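PDB 4EPS: putative fimbrium tip subunit Fim1C from Bacteroides ovatus, which probably forms part of the tip of a fimbrium, a filamentous cell-surface appendage of the kind that mediates adhesion and biofilm formation. Local coordinates for residues H333-S347 against K498-F510. Residues are numbered along the deposited sequence; the frame is centred on the assembly and turned at random.
Sequences HGLVMSLYTETGKFS and KTNTYTYRFFLGF
A classic beta bulge, in which His333 and Gly334 both face the C-terminal Phe510, closes one end of a long antiparallel pairing within a sheet. Phe510 O accepts from both backbone nitrogens: His333 N lies on a lone pair, whereas Gly334 N sits above the carbonyl plane. The other carboxylate oxygen, OXT, meets the imidazole at its edge, 2.6 Å from His333 ND1 and 7° out of the ring plane, while His333 NE2 bonds Glu183. The Phe510 ring, with CG between the backbone N and the carbonyl carbon (chi1 72°), folds back over Gly334. Further along, Val336 pairs with Leu508, and Val336 CB packs 3.6 Å from Leu508 CD1.

Around residues 338-341 the chain changes direction. Here Ser338 N reaches Phe506 O, while Ser338 OG accepts from Phe506 N (3.0 Å) and donates to Tyr340 O. Arg505, bent at chi2 (-80°), points NH1 at Ser338 O, 2.8 Å away and close to the guanidinium plane; Thr341 CB lies over one face, and waters link NH1 to Leu339 O and NE to Thr341 OG1. Replacing Arg505 by a leucine would probably cost Ser338 O and the two waters this donor. Thr341 OG1 also donates to Tyr504 O, 2.8 Å away. Beyond it, Tyr504 OH binds Lys345 O at 2.6 Å, and Tyr412 stacks on the Tyr504 ring.

The kink is thus held largely by side chains bonding to main-chain atoms, alongside the backbone bond from Ser338 N, and the terminal carboxylate is probably neutralised in part by His333, fixing the chain end in the sheet.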
ATOM      1  N   HIS A 333      16.595  -1.625   4.433  1.00 21.07           N
ATOM      2  CA  HIS A 333      15.597  -1.067   3.511  1.00 20.43           C
ATOM      3  C   HIS A 333      16.193  -0.566   2.198  1.00 22.71           C
ATOM      4  O   HIS A 333      15.536  -0.643   1.158  1.00 20.42           O
ATOM      5  CB  HIS A 333      14.830   0.081   4.191  1.00 21.53           C
ATOM      6  CG  HIS A 333      14.241  -0.333   5.502  1.00 25.17           C
ATOM      7  ND1 HIS A 333      14.881  -0.063   6.697  1.00 27.11           N
ATOM      8  CD2 HIS A 333      13.117  -1.045   5.754  1.00 27.77           C
ATOM      9  CE1 HIS A 333      14.116  -0.591   7.642  1.00 26.81           C
ATOM     10  NE2 HIS A 333      13.042  -1.191   7.120  1.00 27.48           N
ATOM     11  N   GLY A 334      17.406  -0.037   2.245  1.00 20.87           N
ATOM     12  CA  GLY A 334      17.999   0.433   1.003  1.00 21.58           C
ATOM     13  C   GLY A 334      19.164   1.368   1.187  1.00 23.07           C
ATOM     14  O   GLY A 334      19.760   1.438   2.268  1.00 21.43           O
ATOM     15  N   LEU A 335      19.509   2.053   0.091  1.00 18.39           N
ATOM     16  CA  LEU A 335      20.629   2.979   0.068  1.00 18.01           C
ATOM     17  C   LEU A 335      20.129   4.339  -0.398  1.00 19.82           C
ATOM     18  O   LEU A 335      19.226   4.417  -1.243  1.00 18.76           O
ATOM     19  CB  LEU A 335      21.733   2.463  -0.917  1.00 17.80           C
ATOM     20  CG  LEU A 335      22.340   1.088  -0.622  1.00 21.07           C
ATOM     21  CD1 LEU A 335      23.320   0.682  -1.732  1.00 20.84           C
ATOM     22  CD2 LEU A 335      23.095   1.082   0.718  1.00 20.81           C
ATOM     23  N   VAL A 336      20.796   5.373   0.066  1.00 18.24           N
ATOM     24  CA  VAL A 336      20.529   6.765  -0.290  1.00 17.62           C
ATOM     25  C   VAL A 336      21.808   7.371  -0.825  1.00 20.66           C
ATOM     26  O   VAL A 336      22.859   7.214  -0.216  1.00 19.71           O
ATOM     27  CB  VAL A 336      20.008   7.570   0.954  1.00 21.02           C
ATOM     28  CG1 VAL A 336      20.061   9.090   0.729  1.00 19.47           C
ATOM     29  CG2 VAL A 336      18.592   7.132   1.345  1.00 21.19           C
HETATM   30  N   MSE A 337      21.697   8.151  -1.899  1.00 17.88           N
HETATM   31  CA  MSE A 337      22.834   8.923  -2.403  1.00 17.26           C
HETATM   32  C   MSE A 337      22.666  10.384  -1.973  1.00 20.69           C
HETATM   33  O   MSE A 337      21.594  10.962  -2.136  1.00 19.26           O
HETATM   34  CB  MSE A 337      22.953   8.833  -3.924  1.00 17.84           C
HETATM   35  CG  MSE A 337      24.231   9.524  -4.431  1.00 24.20           C
HETATM   36 SE   MSE A 337      24.364   9.384  -6.356  0.75 30.08          SE
HETATM   37  CE  MSE A 337      22.835  10.466  -6.786  1.00 25.21           C
ATOM     38  N   SER A 338      23.750  10.990  -1.519  1.00 20.98           N
ATOM     39  CA  SER A 338      23.796  12.367  -1.054  1.00 21.86           C
ATOM     40  C   SER A 338      23.449  13.370  -2.142  1.00 22.60           C
ATOM     41  O   SER A 338      23.858  13.184  -3.279  1.00 20.22           O
ATOM     42  CB  SER A 338      25.221  12.681  -0.564  1.00 27.58           C
ATOM     43  OG  SER A 338      26.174  12.679  -1.643  1.00 29.80           O
ATOM     44  N   LEU A 339      22.786  14.492  -1.769  1.00 20.85           N
ATOM     45  CA  LEU A 339      22.680  15.662  -2.659  1.00 20.22           C
ATOM     46  C   LEU A 339      24.069  16.310  -2.760  1.00 24.27           C
ATOM     47  O   LEU A 339      24.367  17.051  -3.702  1.00 24.40           O
ATOM     48  CB  LEU A 339      21.697  16.707  -2.092  1.00 19.92           C
ATOM     49  CG  LEU A 339      20.247  16.249  -1.891  1.00 21.11           C
ATOM     50  CD1 LEU A 339      19.338  17.449  -1.569  1.00 21.11           C
ATOM     51  CD2 LEU A 339      19.717  15.523  -3.117  1.00 20.08           C
ATOM     52  N   TYR A 340      24.874  16.099  -1.718  1.00 22.31           N
ATOM     53  CA  TYR A 340      26.245  16.618  -1.650  1.00 22.49           C
ATOM     54  C   TYR A 340      27.092  16.096  -2.787  1.00 25.43           C
ATOM     55  O   TYR A 340      27.067  14.893  -3.088  1.00 23.34           O
ATOM     56  CB  TYR A 340      26.899  16.206  -0.316  1.00 23.48           C
ATOM     57  CG  TYR A 340      28.355  16.630  -0.163  1.00 26.64           C
ATOM     58  CD1 TYR A 340      29.393  15.843  -0.674  1.00 28.97           C
ATOM     59  CD2 TYR A 340      28.694  17.832   0.453  1.00 27.52           C
ATOM     60  CE1 TYR A 340      30.727  16.249  -0.582  1.00 29.30           C
ATOM     61  CE2 TYR A 340      30.029  18.226   0.592  1.00 28.12           C
ATOM     62  CZ  TYR A 340      31.039  17.433   0.066  1.00 35.47           C
ATOM     63  OH  TYR A 340      32.350  17.810   0.187  1.00 38.32           O
ATOM     64  N   THR A 341      27.879  16.982  -3.403  1.00 21.58           N
ATOM     65  CA  THR A 341      28.874  16.556  -4.400  1.00 21.72           C
ATOM     66  C   THR A 341      29.971  17.621  -4.501  1.00 29.26           C
ATOM     67  O   THR A 341      29.685  18.820  -4.566  1.00 27.59           O
ATOM     68  CB  THR A 341      28.300  16.173  -5.776  1.00 23.58           C
ATOM     69  OG1 THR A 341      29.365  15.642  -6.580  1.00 26.35           O
ATOM     70  CG2 THR A 341      27.610  17.346  -6.514  1.00 25.56           C
ATOM     71  N   GLU A 342      31.219  17.166  -4.502  1.00 26.17           N
ATOM     72  CA  GLU A 342      32.400  18.023  -4.669  1.00 26.44           C
ATOM     73  C   GLU A 342      33.446  17.222  -5.374  1.00 30.17           C
ATOM     74  O   GLU A 342      33.343  15.996  -5.401  1.00 28.21           O
ATOM     75  CB  GLU A 342      32.961  18.523  -3.310  1.00 27.91           C
ATOM     76  CG  GLU A 342      32.090  19.474  -2.498  1.00 40.43           C
ATOM     77  CD  GLU A 342      31.628  20.779  -3.123  1.00 58.03           C
ATOM     78  OE1 GLU A 342      32.351  21.330  -3.984  1.00 49.77           O
ATOM     79  OE2 GLU A 342      30.537  21.257  -2.734  1.00 48.60           O
ATOM     80  N   THR A 343      34.464  17.896  -5.939  1.00 27.32           N
ATOM     81  CA  THR A 343      35.617  17.230  -6.549  1.00 26.91           C
ATOM     82  C   THR A 343      36.790  17.405  -5.606  1.00 31.45           C
ATOM     83  O   THR A 343      36.893  18.428  -4.917  1.00 31.76           O
ATOM     84  CB  THR A 343      35.938  17.790  -7.936  1.00 32.95           C
ATOM     85  OG1 THR A 343      36.209  19.188  -7.788  1.00 34.72           O
ATOM     86  CG2 THR A 343      34.833  17.547  -8.941  1.00 29.69           C
ATOM     87  N   GLY A 344      37.670  16.417  -5.559  1.00 27.82           N
ATOM     88  CA  GLY A 344      38.846  16.517  -4.699  1.00 27.99           C
ATOM     89  C   GLY A 344      39.723  15.293  -4.779  1.00 31.41           C
ATOM     90  O   GLY A 344      39.407  14.346  -5.516  1.00 27.29           O
ATOM     91  N   LYS A 345      40.813  15.302  -3.979  1.00 28.66           N
ATOM     92  CA  LYS A 345      41.764  14.196  -3.882  1.00 28.41           C
ATOM     93  C   LYS A 345      41.190  13.186  -2.904  1.00 31.23           C
ATOM     94  O   LYS A 345      40.220  13.503  -2.206  1.00 28.67           O
ATOM     95  CB  LYS A 345      43.164  14.692  -3.434  1.00 30.26           C
ATOM     96  CG  LYS A 345      43.805  15.658  -4.412  1.00 38.06           C
ATOM     97  CD  LYS A 345      45.024  16.338  -3.767  1.00 49.62           C
ATOM     98  CE  LYS A 345      45.902  17.058  -4.767  1.00 66.36           C
ATOM     99  NZ  LYS A 345      45.279  18.312  -5.273  1.00 77.32           N
ATOM    100  N   PHE A 346      41.764  11.963  -2.858  1.00 26.67           N
ATOM    101  CA  PHE A 346      41.235  10.946  -1.958  1.00 25.28           C
ATOM    102  C   PHE A 346      42.137  10.782  -0.767  1.00 31.09           C
ATOM    103  O   PHE A 346      41.675  10.821   0.371  1.00 29.86           O
ATOM    104  CB  PHE A 346      41.046   9.598  -2.692  1.00 26.65           C
ATOM    105  CG  PHE A 346      40.317   8.565  -1.864  1.00 27.77           C
ATOM    106  CD1 PHE A 346      38.934   8.469  -1.904  1.00 30.46           C
ATOM    107  CD2 PHE A 346      41.021   7.669  -1.064  1.00 30.65           C
ATOM    108  CE1 PHE A 346      38.264   7.511  -1.134  1.00 31.61           C
ATOM    109  CE2 PHE A 346      40.344   6.744  -0.264  1.00 33.34           C
ATOM    110  CZ  PHE A 346      38.978   6.671  -0.311  1.00 30.74           C
ATOM    111  N   SER A 347      43.424  10.540  -1.026  1.00 29.56           N
ATOM    112  CA  SER A 347      44.416  10.327   0.019  1.00 30.21           C
ATOM    113  C   SER A 347      45.791  10.553  -0.550  1.00 36.14           C
ATOM    114  O   SER A 347      45.927  10.610  -1.779  1.00 35.66           O
ATOM    115  CB  SER A 347      44.312   8.897   0.561  1.00 33.43           C
ATOM    116  OG  SER A 347      44.941   7.958  -0.296  1.00 36.27           O
ATOM    117  N   LYS A 498      45.310   8.104  -6.240  1.00 28.30           N
ATOM    118  CA  LYS A 498      44.759   8.655  -4.989  1.00 28.24           C
ATOM    119  C   LYS A 498      44.934  10.182  -4.861  1.00 33.02           C
ATOM    120  O   LYS A 498      44.121  10.828  -4.200  1.00 30.94           O
ATOM    121  CB  LYS A 498      45.398   7.949  -3.793  1.00 29.12           C
ATOM    122  CG  LYS A 498      44.869   6.526  -3.606  1.00 31.44           C
ATOM    123  CD  LYS A 498      45.745   5.703  -2.656  1.00 29.82           C
ATOM    124  CE  LYS A 498      45.268   4.274  -2.594  1.00 33.78           C
ATOM    125  NZ  LYS A 498      45.864   3.538  -1.450  1.00 33.19           N
ATOM    126  N   THR A 499      45.969  10.737  -5.526  1.00 30.01           N
ATOM    127  CA  THR A 499      46.334  12.160  -5.530  1.00 30.54           C
ATOM    128  C   THR A 499      45.710  12.903  -6.731  1.00 34.22           C
ATOM    129  O   THR A 499      45.860  14.123  -6.834  1.00 34.55           O
ATOM    130  CB  THR A 499      47.862  12.302  -5.512  1.00 32.95           C
ATOM    131  OG1 THR A 499      48.370  11.622  -6.660  1.00 33.85           O
ATOM    132  CG2 THR A 499      48.474  11.731  -4.250  1.00 33.36           C
ATOM    133  N   ASN A 500      44.964  12.190  -7.607  1.00 29.37           N
ATOM    134  CA  ASN A 500      44.236  12.846  -8.692  1.00 28.56           C
ATOM    135  C   ASN A 500      42.959  13.489  -8.121  1.00 30.21           C
ATOM    136  O   ASN A 500      42.682  13.331  -6.941  1.00 29.37           O
ATOM    137  CB  ASN A 500      43.911  11.868  -9.824  1.00 29.12           C
ATOM    138  CG  ASN A 500      45.044  11.679 -10.794  1.00 40.28           C
ATOM    139  OD1 ASN A 500      46.100  12.274 -10.659  1.00 35.29           O
ATOM    140  ND2 ASN A 500      44.844  10.856 -11.784  1.00 31.26           N
ATOM    141  N   THR A 501      42.199  14.213  -8.946  1.00 28.64           N
ATOM    142  CA  THR A 501      40.957  14.863  -8.526  1.00 28.50           C
ATOM    143  C   THR A 501      39.787  14.234  -9.255  1.00 30.30           C
ATOM    144  O   THR A 501      39.736  14.302 -10.483  1.00 30.82           O
ATOM    145  CB  THR A 501      41.028  16.388  -8.791  1.00 37.46           C
ATOM    146  OG1 THR A 501      42.077  16.942  -7.997  1.00 36.31           O
ATOM    147  CG2 THR A 501      39.715  17.104  -8.455  1.00 33.77           C
ATOM    148  N   TYR A 502      38.855  13.625  -8.505  1.00 24.39           N
ATOM    149  CA  TYR A 502      37.642  13.047  -9.086  1.00 22.60           C
ATOM    150  C   TYR A 502      36.421  13.503  -8.259  1.00 24.28           C
ATOM    151  O   TYR A 502      36.568  14.246  -7.285  1.00 24.23           O
ATOM    152  CB  TYR A 502      37.714  11.512  -9.203  1.00 23.23           C
ATOM    153  CG  TYR A 502      38.914  10.997  -9.971  1.00 24.85           C
ATOM    154  CD1 TYR A 502      39.019  11.174 -11.354  1.00 26.53           C
ATOM    155  CD2 TYR A 502      39.961  10.362  -9.317  1.00 26.11           C
ATOM    156  CE1 TYR A 502      40.114  10.668 -12.068  1.00 28.22           C
ATOM    157  CE2 TYR A 502      41.072   9.877 -10.016  1.00 27.52           C
ATOM    158  CZ  TYR A 502      41.153  10.055 -11.385  1.00 33.15           C
ATOM    159  OH  TYR A 502      42.269   9.581 -12.043  1.00 38.69           O
ATOM    160  N   THR A 503      35.230  13.048  -8.648  1.00 20.60           N
ATOM    161  CA  THR A 503      33.979  13.494  -8.025  1.00 19.75           C
ATOM    162  C   THR A 503      33.545  12.588  -6.908  1.00 24.35           C
ATOM    163  O   THR A 503      33.559  11.356  -7.041  1.00 22.56           O
ATOM    164  CB  THR A 503      32.870  13.595  -9.089  1.00 23.96           C
ATOM    165  OG1 THR A 503      33.320  14.499 -10.091  1.00 23.92           O
ATOM    166  CG2 THR A 503      31.546  14.120  -8.518  1.00 21.62           C
ATOM    167  N   TYR A 504      33.101  13.214  -5.825  1.00 22.51           N
ATOM    168  CA  TYR A 504      32.502  12.518  -4.696  1.00 21.75           C
ATOM    169  C   TYR A 504      30.981  12.543  -4.725  1.00 24.33           C
ATOM    170  O   TYR A 504      30.375  13.596  -4.922  1.00 22.88           O
ATOM    171  CB  TYR A 504      32.915  13.202  -3.380  1.00 22.68           C
ATOM    172  CG  TYR A 504      34.312  12.877  -2.919  1.00 24.76           C
ATOM    173  CD1 TYR A 504      34.568  11.736  -2.166  1.00 27.08           C
ATOM    174  CD2 TYR A 504      35.371  13.753  -3.163  1.00 25.52           C
ATOM    175  CE1 TYR A 504      35.846  11.450  -1.698  1.00 28.04           C
ATOM    176  CE2 TYR A 504      36.657  13.471  -2.709  1.00 27.03           C
ATOM    177  CZ  TYR A 504      36.885  12.328  -1.961  1.00 28.84           C
ATOM    178  OH  TYR A 504      38.135  12.038  -1.499  1.00 28.75           O
ATOM    179  N   ARG A 505      30.384  11.402  -4.428  1.00 20.27           N
ATOM    180  CA  ARG A 505      28.976  11.226  -4.042  1.00 20.87           C
ATOM    181  C   ARG A 505      29.019  10.304  -2.825  1.00 25.44           C
ATOM    182  O   ARG A 505      29.796   9.350  -2.833  1.00 27.41           O
ATOM    183  CB  ARG A 505      28.116  10.623  -5.167  1.00 21.04           C
ATOM    184  CG  ARG A 505      27.726  11.610  -6.261  1.00 23.65           C
ATOM    185  CD  ARG A 505      26.544  12.482  -5.830  1.00 23.83           C
ATOM    186  NE  ARG A 505      26.269  13.488  -6.855  1.00 25.04           N
ATOM    187  CZ  ARG A 505      25.230  14.310  -6.845  1.00 29.19           C
ATOM    188  NH1 ARG A 505      24.343  14.263  -5.852  1.00 21.68           N
ATOM    189  NH2 ARG A 505      25.089  15.217  -7.798  1.00 23.87           N
ATOM    190  N   PHE A 506      28.302  10.626  -1.764  1.00 22.23           N
ATOM    191  CA  PHE A 506      28.283   9.766  -0.586  1.00 20.66           C
ATOM    192  C   PHE A 506      27.008   8.965  -0.572  1.00 22.07           C
ATOM    193  O   PHE A 506      25.990   9.376  -1.135  1.00 20.95           O
ATOM    194  CB  PHE A 506      28.425  10.596   0.709  1.00 21.01           C
ATOM    195  CG  PHE A 506      29.847  11.085   0.865  1.00 22.11           C
ATOM    196  CD1 PHE A 506      30.264  12.276   0.265  1.00 25.05           C
ATOM    197  CD2 PHE A 506      30.778  10.343   1.587  1.00 23.44           C
ATOM    198  CE1 PHE A 506      31.601  12.703   0.367  1.00 26.55           C
ATOM    199  CE2 PHE A 506      32.111  10.777   1.696  1.00 26.20           C
ATOM    200  CZ  PHE A 506      32.519  11.932   1.054  1.00 24.77           C
ATOM    201  N   PHE A 507      27.076   7.814   0.070  1.00 19.63           N
ATOM    202  CA  PHE A 507      25.950   6.925   0.284  1.00 18.29           C
ATOM    203  C   PHE A 507      25.694   6.714   1.777  1.00 20.48           C
ATOM    204  O   PHE A 507      26.621   6.820   2.574  1.00 19.91           O
ATOM    205  CB  PHE A 507      26.266   5.544  -0.298  1.00 19.69           C
ATOM    206  CG  PHE A 507      25.939   5.301  -1.756  1.00 20.56           C
ATOM    207  CD1 PHE A 507      26.227   6.267  -2.720  1.00 22.43           C
ATOM    208  CD2 PHE A 507      25.487   4.054  -2.178  1.00 22.26           C
ATOM    209  CE1 PHE A 507      26.015   6.009  -4.085  1.00 23.61           C
ATOM    210  CE2 PHE A 507      25.264   3.791  -3.540  1.00 25.48           C
ATOM    211  CZ  PHE A 507      25.551   4.763  -4.483  1.00 23.85           C
ATOM    212  N   LEU A 508      24.478   6.297   2.121  1.00 18.92           N
ATOM    213  CA  LEU A 508      24.159   5.826   3.472  1.00 18.18           C
ATOM    214  C   LEU A 508      23.211   4.653   3.318  1.00 20.64           C
ATOM    215  O   LEU A 508      22.540   4.549   2.290  1.00 19.29           O
ATOM    216  CB  LEU A 508      23.613   6.940   4.401  1.00 17.91           C
ATOM    217  CG  LEU A 508      22.268   7.637   4.109  1.00 20.56           C
ATOM    218  CD1 LEU A 508      21.054   6.691   4.331  1.00 20.55           C
ATOM    219  CD2 LEU A 508      22.120   8.849   5.041  1.00 22.36           C
ATOM    220  N   GLY A 509      23.189   3.769   4.300  1.00 18.59           N
ATOM    221  CA  GLY A 509      22.247   2.655   4.336  1.00 19.44           C
ATOM    222  C   GLY A 509      21.170   2.990   5.358  1.00 22.44           C
ATOM    223  O   GLY A 509      21.465   3.619   6.377  1.00 20.22           O
ATOM    224  N   PHE A 510      19.916   2.601   5.085  1.00 20.46           N
ATOM    225  CA  PHE A 510      18.772   2.830   6.010  1.00 19.74           C
ATOM    226  C   PHE A 510      17.846   1.597   6.053  1.00 28.27           C
ATOM    227  O   PHE A 510      18.021   0.689   5.201  1.00 28.83           O
ATOM    228  CB  PHE A 510      17.981   4.096   5.601  1.00 19.67           C
ATOM    229  CG  PHE A 510      17.142   3.962   4.342  1.00 19.48           C
ATOM    230  CD1 PHE A 510      17.735   4.022   3.076  1.00 21.24           C
ATOM    231  CD2 PHE A 510      15.763   3.776   4.420  1.00 20.10           C
ATOM    232  CE1 PHE A 510      16.970   3.889   1.911  1.00 20.91           C
ATOM    233  CE2 PHE A 510      14.986   3.659   3.246  1.00 22.45           C
ATOM    234  CZ  PHE A 510      15.598   3.702   2.003  1.00 20.65           C
ATOM    235  OXT PHE A 510      16.960   1.523   6.949  1.00 27.71           O
TER
HETATM  236  O   HOH W   1      23.050  16.862  -6.070  1.00 32.77           O
HETATM  237  O   HOH W   2      27.991  14.637  -8.801  1.00 27.50           O
HETATM  238  O   HOH W   3      44.515   5.220   0.406  1.00 36.71           O